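Local coordinates for protein lipolytic enzyme, g-d-s-l (PDB 2W47) that carries a family 6 carbohydrate-binding module, a calcium-bearing beta-sandwich domain that holds a glycan in a pocket at its loop end, at residues Ile57-Arg71 and Ala112-Leu126. Sequence-based numbering, arbitrary orientation. Where two conformers were deposited one is given.
With AQA (4-deoxy-beta-L-threo-hex-4-enopyranuronic acid), chain B.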
loop_
_atom_site.group_PDB
_atom_site.type_symbol
_atom_site.label_atom_id
_atom_site.label_comp_id
_atom_site.label_asym_id
_atom_site.label_seq_id
_atom_site.Cartn_x
_atom_site.Cartn_y
_atom_site.Cartn_z
ATOM N N ILE A 57 -2.603 0.320 -6.315
ATOM C CA ILE A 57 -3.812 0.233 -5.509
ATOM C C ILE A 57 -3.556 -0.618 -4.270
ATOM O O ILE A 57 -3.180 -1.786 -4.372
ATOM C CB ILE A 57 -5.001 -0.343 -6.312
ATOM C CG1 ILE A 57 -5.333 0.561 -7.510
ATOM C CG2 ILE A 57 -6.217 -0.524 -5.410
ATOM C CD1 ILE A 57 -6.549 0.100 -8.332
ATOM N N PHE A 58 -3.761 -0.025 -3.100
ATOM C CA PHE A 58 -3.666 -0.753 -1.837
ATOM C C PHE A 58 -5.054 -1.225 -1.451
ATOM O O PHE A 58 -5.992 -0.427 -1.405
ATOM C CB PHE A 58 -3.137 0.161 -0.728
ATOM C CG PHE A 58 -1.769 0.717 -0.993
ATOM C CD1 PHE A 58 -0.630 0.047 -0.550
ATOM C CD2 PHE A 58 -1.613 1.925 -1.669
ATOM C CE1 PHE A 58 0.642 0.571 -0.785
ATOM C CE2 PHE A 58 -0.350 2.453 -1.908
ATOM C CZ PHE A 58 0.785 1.781 -1.464
ATOM N N ARG A 59 -5.203 -2.515 -1.184
ATOM C CA ARG A 59 -6.422 -3.004 -0.564
ATOM C C ARG A 59 -6.189 -2.962 0.937
ATOM O O ARG A 59 -5.227 -3.536 1.427
ATOM C CB ARG A 59 -6.760 -4.411 -1.047
ATOM C CG ARG A 59 -8.076 -4.949 -0.495
ATOM C CD ARG A 59 -8.521 -6.215 -1.207
ATOM N NE ARG A 59 -9.883 -6.611 -0.838
ATOM C CZ ARG A 59 -10.190 -7.504 0.101
ATOM N NH1 ARG A 59 -11.463 -7.798 0.352
ATOM N NH2 ARG A 59 -9.236 -8.105 0.801
ATOM N N TYR A 60 -7.067 -2.274 1.668
ATOM C CA TYR A 60 -6.793 -1.925 3.055
ATOM C C TYR A 60 -8.051 -1.932 3.915
ATOM O O TYR A 60 -9.167 -1.854 3.393
ATOM C CB TYR A 60 -6.116 -0.546 3.118
ATOM C CG TYR A 60 -7.100 0.597 3.057
ATOM C CD1 TYR A 60 -7.555 1.196 4.225
ATOM C CD2 TYR A 60 -7.586 1.064 1.840
ATOM C CE1 TYR A 60 -8.469 2.234 4.189
ATOM C CE2 TYR A 60 -8.512 2.112 1.795
ATOM C CZ TYR A 60 -8.935 2.681 2.976
ATOM O OH TYR A 60 -9.855 3.709 2.968
ATOM N N ALA A 61 -7.861 -2.017 5.228
ATOM C CA ALA A 61 -8.949 -1.846 6.173
ATOM C C ALA A 61 -8.556 -0.822 7.209
ATOM O O ALA A 61 -7.397 -0.725 7.592
ATOM C CB ALA A 61 -9.320 -3.177 6.833
ATOM N N ASN A 62 -9.535 -0.048 7.663
ATOM C CA ASN A 62 -9.327 0.921 8.732
ATOM C C ASN A 62 -10.593 0.954 9.570
ATOM O O ASN A 62 -11.574 1.624 9.221
ATOM C CB ASN A 62 -8.974 2.302 8.168
ATOM C CG ASN A 62 -8.776 3.344 9.251
ATOM O OD1 ASN A 62 -8.911 3.043 10.437
ATOM N ND2 ASN A 62 -8.488 4.581 8.849
ATOM N N GLY A 63 -10.558 0.222 10.679
ATOM C CA GLY A 63 -11.728 0.084 11.543
ATOM C C GLY A 63 -11.825 1.157 12.605
ATOM O O GLY A 63 -12.598 1.020 13.546
ATOM N N THR A 64 -11.038 2.220 12.457
ATOM C CA THR A 64 -11.198 3.403 13.297
ATOM C C THR A 64 -11.893 4.486 12.486
ATOM O O THR A 64 -12.001 4.395 11.266
ATOM C CB THR A 64 -9.853 3.955 13.824
ATOM O OG1 THR A 64 -9.191 4.700 12.793
ATOM C CG2 THR A 64 -8.938 2.834 14.344
ATOM N N THR A 65 -12.339 5.534 13.161
ATOM C CA THR A 65 -12.991 6.631 12.466
ATOM C C THR A 65 -11.979 7.569 11.790
ATOM O O THR A 65 -12.321 8.293 10.856
ATOM C CB THR A 65 -13.945 7.403 13.416
ATOM O OG1 THR A 65 -14.445 8.581 12.772
ATOM C CG2 THR A 65 -13.249 7.757 14.723
ATOM N N ALA A 66 -10.724 7.517 12.230
ATOM C CA ALA A 66 -9.737 8.498 11.795
ATOM C C ALA A 66 -8.912 8.021 10.606
ATOM O O ALA A 66 -8.492 6.860 10.537
ATOM C CB ALA A 66 -8.828 8.873 12.940
ATOM N N ASN A 67 -8.679 8.947 9.688
ATOM C CA ASN A 67 -7.799 8.742 8.545
ATOM C C ASN A 67 -6.418 8.313 9.031
ATOM O O ASN A 67 -5.895 8.862 10.007
ATOM C CB ASN A 67 -7.700 10.059 7.769
ATOM C CG ASN A 67 -6.901 9.934 6.488
ATOM O OD1 ASN A 67 -6.787 8.852 5.911
ATOM N ND2 ASN A 67 -6.339 11.047 6.034
ATOM N N ARG A 68 -5.831 7.333 8.342
ATOM C CA ARG A 68 -4.470 6.870 8.640
ATOM C C ARG A 68 -3.591 7.161 7.429
ATOM O O ARG A 68 -3.334 6.272 6.610
ATOM C CB ARG A 68 -4.472 5.374 8.971
ATOM C CG ARG A 68 -5.101 5.091 10.325
ATOM C CD ARG A 68 -4.919 3.648 10.749
ATOM N NE ARG A 68 -5.307 3.435 12.142
ATOM C CZ ARG A 68 -5.149 2.279 12.778
ATOM N NH1 ARG A 68 -4.616 1.235 12.144
ATOM N NH2 ARG A 68 -5.519 2.164 14.047
ATOM N N PRO A 69 -3.140 8.416 7.303
ATOM C CA PRO A 69 -2.425 8.825 6.102
ATOM C C PRO A 69 -1.031 8.212 6.028
ATOM O O PRO A 69 -0.405 7.917 7.061
ATOM C CB PRO A 69 -2.362 10.353 6.238
ATOM C CG PRO A 69 -2.368 10.583 7.715
ATOM C CD PRO A 69 -3.286 9.535 8.260
ATOM N N MET A 70 -0.561 8.002 4.802
ATOM C CA MET A 70 0.773 7.450 4.590
ATOM C C MET A 70 1.526 8.204 3.524
ATOM O O MET A 70 0.942 8.691 2.554
ATOM C CB MET A 70 0.724 5.959 4.244
ATOM C CG MET A 70 0.027 5.127 5.299
ATOM S SD MET A 70 0.590 3.415 5.325
ATOM C CE MET A 70 -0.367 2.716 3.977
ATOM N N ARG A 71 2.833 8.301 3.731
ATOM C CA ARG A 71 3.750 8.913 2.787
ATOM C C ARG A 71 4.192 7.840 1.799
ATOM O O ARG A 71 4.726 6.807 2.203
ATOM C CB ARG A 71 4.956 9.448 3.562
ATOM C CG ARG A 71 5.770 10.530 2.866
ATOM C CD ARG A 71 6.940 11.003 3.732
ATOM N NE ARG A 71 6.501 11.524 5.026
ATOM C CZ ARG A 71 6.599 10.866 6.180
ATOM N NH1 ARG A 71 6.162 11.434 7.293
ATOM N NH2 ARG A 71 7.127 9.649 6.230
ATOM N N ALA A 112 5.216 2.584 1.641
ATOM C CA ALA A 112 4.124 3.318 2.287
ATOM C C ALA A 112 4.439 3.425 3.773
ATOM O O ALA A 112 4.460 2.415 4.475
ATOM C CB ALA A 112 2.804 2.606 2.057
ATOM N N THR A 113 4.682 4.653 4.233
ATOM C CA THR A 113 5.138 4.914 5.594
ATOM C C THR A 113 4.046 5.611 6.390
ATOM O O THR A 113 3.489 6.618 5.940
ATOM C CB THR A 113 6.396 5.797 5.580
ATOM O OG1 THR A 113 7.421 5.133 4.838
ATOM C CG2 THR A 113 6.928 6.055 6.974
ATOM N N ALA A 114 3.757 5.092 7.578
ATOM C CA ALA A 114 2.731 5.681 8.442
ATOM C C ALA A 114 3.175 7.037 8.966
ATOM O O ALA A 114 4.289 7.178 9.483
ATOM C CB ALA A 114 2.426 4.750 9.591
ATOM N N ILE A 115 2.293 8.030 8.821
ATOM C CA ILE A 115 2.575 9.393 9.253
ATOM C C ILE A 115 2.165 9.659 10.703
ATOM O O ILE A 115 2.914 10.297 11.451
ATOM C CB ILE A 115 1.890 10.415 8.324
ATOM C CG1 ILE A 115 2.530 10.386 6.932
ATOM C CG2 ILE A 115 1.981 11.824 8.899
ATOM C CD1 ILE A 115 1.698 11.044 5.860
ATOM N N ALA A 116 0.977 9.201 11.087
ATOM C CA ALA A 116 0.397 9.581 12.376
ATOM C C ALA A 116 0.567 8.489 13.423
ATOM O O ALA A 116 0.981 7.374 13.106
ATOM C CB ALA A 116 -1.073 9.994 12.202
ATOM N N SER A 117 0.233 8.821 14.665
ATOM C CA SER A 117 0.628 8.010 15.812
ATOM C C SER A 117 -0.157 6.721 15.993
ATOM O O SER A 117 0.244 5.865 16.783
ATOM C CB SER A 117 0.569 8.847 17.096
ATOM O OG SER A 117 1.414 9.971 16.977
ATOM N N ASP A 118 -1.270 6.573 15.281
ATOM C CA ASP A 118 -2.007 5.313 15.334
ATOM C C ASP A 118 -1.534 4.353 14.240
ATOM O O ASP A 118 -2.085 3.265 14.097
ATOM C CB ASP A 118 -3.518 5.548 15.228
ATOM C CG ASP A 118 -4.335 4.538 16.023
ATOM O OD1 ASP A 118 -3.786 3.865 16.926
ATOM O OD2 ASP A 118 -5.543 4.430 15.737
ATOM N N GLY A 119 -0.499 4.742 13.499
ATOM C CA GLY A 119 0.083 3.886 12.462
ATOM C C GLY A 119 -0.687 3.876 11.159
ATOM O O GLY A 119 -1.538 4.741 10.912
ATOM N N GLY A 120 -0.368 2.901 10.311
ATOM C CA GLY A 120 -1.008 2.787 9.009
ATOM C C GLY A 120 -2.241 1.910 9.076
ATOM O O GLY A 120 -2.475 1.245 10.092
ATOM N N PRO A 121 -3.025 1.880 7.987
ATOM C CA PRO A 121 -4.157 0.969 7.908
ATOM C C PRO A 121 -3.636 -0.464 7.836
ATOM O O PRO A 121 -2.448 -0.689 7.565
ATOM C CB PRO A 121 -4.800 1.335 6.566
ATOM C CG PRO A 121 -3.656 1.813 5.733
ATOM C CD PRO A 121 -2.826 2.607 6.718
ATOM N N ASN A 122 -4.514 -1.431 8.063
ATOM C CA ASN A 122 -4.165 -2.811 7.731
ATOM C C ASN A 122 -4.148 -2.944 6.219
ATOM O O ASN A 122 -5.044 -2.434 5.540
ATOM C CB ASN A 122 -5.152 -3.791 8.341
ATOM C CG ASN A 122 -5.000 -3.917 9.841
ATOM O OD1 ASN A 122 -4.011 -3.476 10.427
ATOM N ND2 ASN A 122 -5.995 -4.539 10.482
ATOM N N VAL A 123 -3.122 -3.600 5.681
ATOM C CA VAL A 123 -2.927 -3.654 4.223
ATOM C C VAL A 123 -2.845 -5.100 3.737
ATOM O O VAL A 123 -1.974 -5.882 4.169
ATOM C CB VAL A 123 -1.675 -2.864 3.763
ATOM C CG1 VAL A 123 -1.486 -3.000 2.268
ATOM C CG2 VAL A 123 -1.805 -1.376 4.142
ATOM N N ASP A 124 -3.766 -5.451 2.849
ATOM C CA ASP A 124 -3.888 -6.802 2.327
ATOM C C ASP A 124 -2.861 -7.084 1.230
ATOM O O ASP A 124 -2.207 -8.141 1.223
ATOM C CB ASP A 124 -5.308 -6.970 1.771
ATOM C CG ASP A 124 -5.621 -8.385 1.360
ATOM O OD1 ASP A 124 -5.028 -9.326 1.922
ATOM O OD2 ASP A 124 -6.500 -8.552 0.487
ATOM N N TYR A 125 -2.741 -6.144 0.298
ATOM C CA TYR A 125 -1.835 -6.258 -0.840
ATOM C C TYR A 125 -1.707 -4.932 -1.560
ATOM O O TYR A 125 -2.458 -3.986 -1.285
ATOM C CB TYR A 125 -2.300 -7.344 -1.826
ATOM C CG TYR A 125 -3.660 -7.161 -2.475
ATOM C CD1 TYR A 125 -3.901 -6.120 -3.378
ATOM C CD2 TYR A 125 -4.673 -8.082 -2.256
ATOM C CE1 TYR A 125 -5.141 -5.978 -4.003
ATOM C CE2 TYR A 125 -5.907 -7.955 -2.880
ATOM C CZ TYR A 125 -6.132 -6.898 -3.750
ATOM O OH TYR A 125 -7.351 -6.753 -4.377
ATOM N N LEU A 126 -0.747 -4.883 -2.478
ATOM C CA LEU A 126 -0.611 -3.807 -3.437
ATOM C C LEU A 126 -0.845 -4.413 -4.811
ATOM O O LEU A 126 -0.209 -5.396 -5.172
ATOM C CB LEU A 126 0.791 -3.199 -3.357
ATOM C CG LEU A 126 1.200 -2.225 -4.466
ATOM C CD1 LEU A 126 0.392 -0.938 -4.415
ATOM C CD2 LEU A 126 2.690 -1.929 -4.392
HETATM O O6A AQA B . -5.578 -0.279 15.457
HETATM C C6 AQA B . -5.187 -1.219 14.711
HETATM O O6B AQA B . -4.256 -1.075 13.878
HETATM C C5 AQA B . -5.789 -2.406 14.802
HETATM O O5 AQA B . -6.883 -2.513 15.759
HETATM C C4 AQA B . -5.417 -3.446 14.020
HETATM C C3 AQA B . -5.951 -4.838 14.296
HETATM O O3 AQA B . -5.906 -5.663 13.123
HETATM C C2 AQA B . -7.388 -4.696 14.780
HETATM O O2 AQA B . -7.955 -5.971 15.085
HETATM C C1 AQA B . -7.429 -3.811 16.022
HETATM O O HOH W 1 -6.690 5.694 13.340
HETATM O O HOH W 2 -0.833 7.361 9.705
HETATM O O HOH W 3 7.409 6.061 2.261
HETATM O O HOH W 4 6.369 9.114 9.286
HETATM O O HOH W 5 5.258 11.375 10.612
#
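R68 reaches across to the 118-121 loop with its whole length. Its CB packs against P121 CD at 3.9 Å, and CB, CG and CD all run beside the carbonyl oxygen of G119. A chain extended from CG to NE (chi3 170°) carries the guanidinium along the backbone of the 118-120 loop to the carboxylate of AQA. NE donates to a water that also bonds T64 OG1 and D118 OD2. NH1 is shared between G120 O, which it meets from above the carbonyl plane, and AQA O6B, at 2.9 Å with a nearly straight N-H...O angle of 168°. R68 NH2 donates to AQA O6A at 2.8 Å. It also makes a weak, bent bond to D118 OD2, part of a salt bridge. The backbone oxygen of D118 lies over one guanidinium face. N122, starting the strand beyond the loop, donates from ND2 to AQA O3 at 2.9 Å.

Away from the AQA site the two segments pair twice, 57-61 against 122-126 and 70-71 against 112-114, one pairing in each sheet of the beta-sandwich. M70 CE bridges the sheets, 3.7 Å from A112 CB and also touching P121 CD and V123 CG2. L126 CD1 makes a CH-pi contact over the F58 ring, 11° off its normal. On the outer face of its sheet, R59 CB makes another over the Y125 ring, offset toward the rim. R59 NH2 forms a salt bridge with D124 OD2 at 2.8 Å, meeting it from above the carboxylate plane; NH2 also bonds G25 O, and OD2 T27 OG1.

Two nearly straight bonds from R68 to the two carboxylate oxygens of AQA are consistent with charge-assisted recognition of its acid group, while D118, itself bonded to N36 of the calcium site, probably helps to orient the guanidinium.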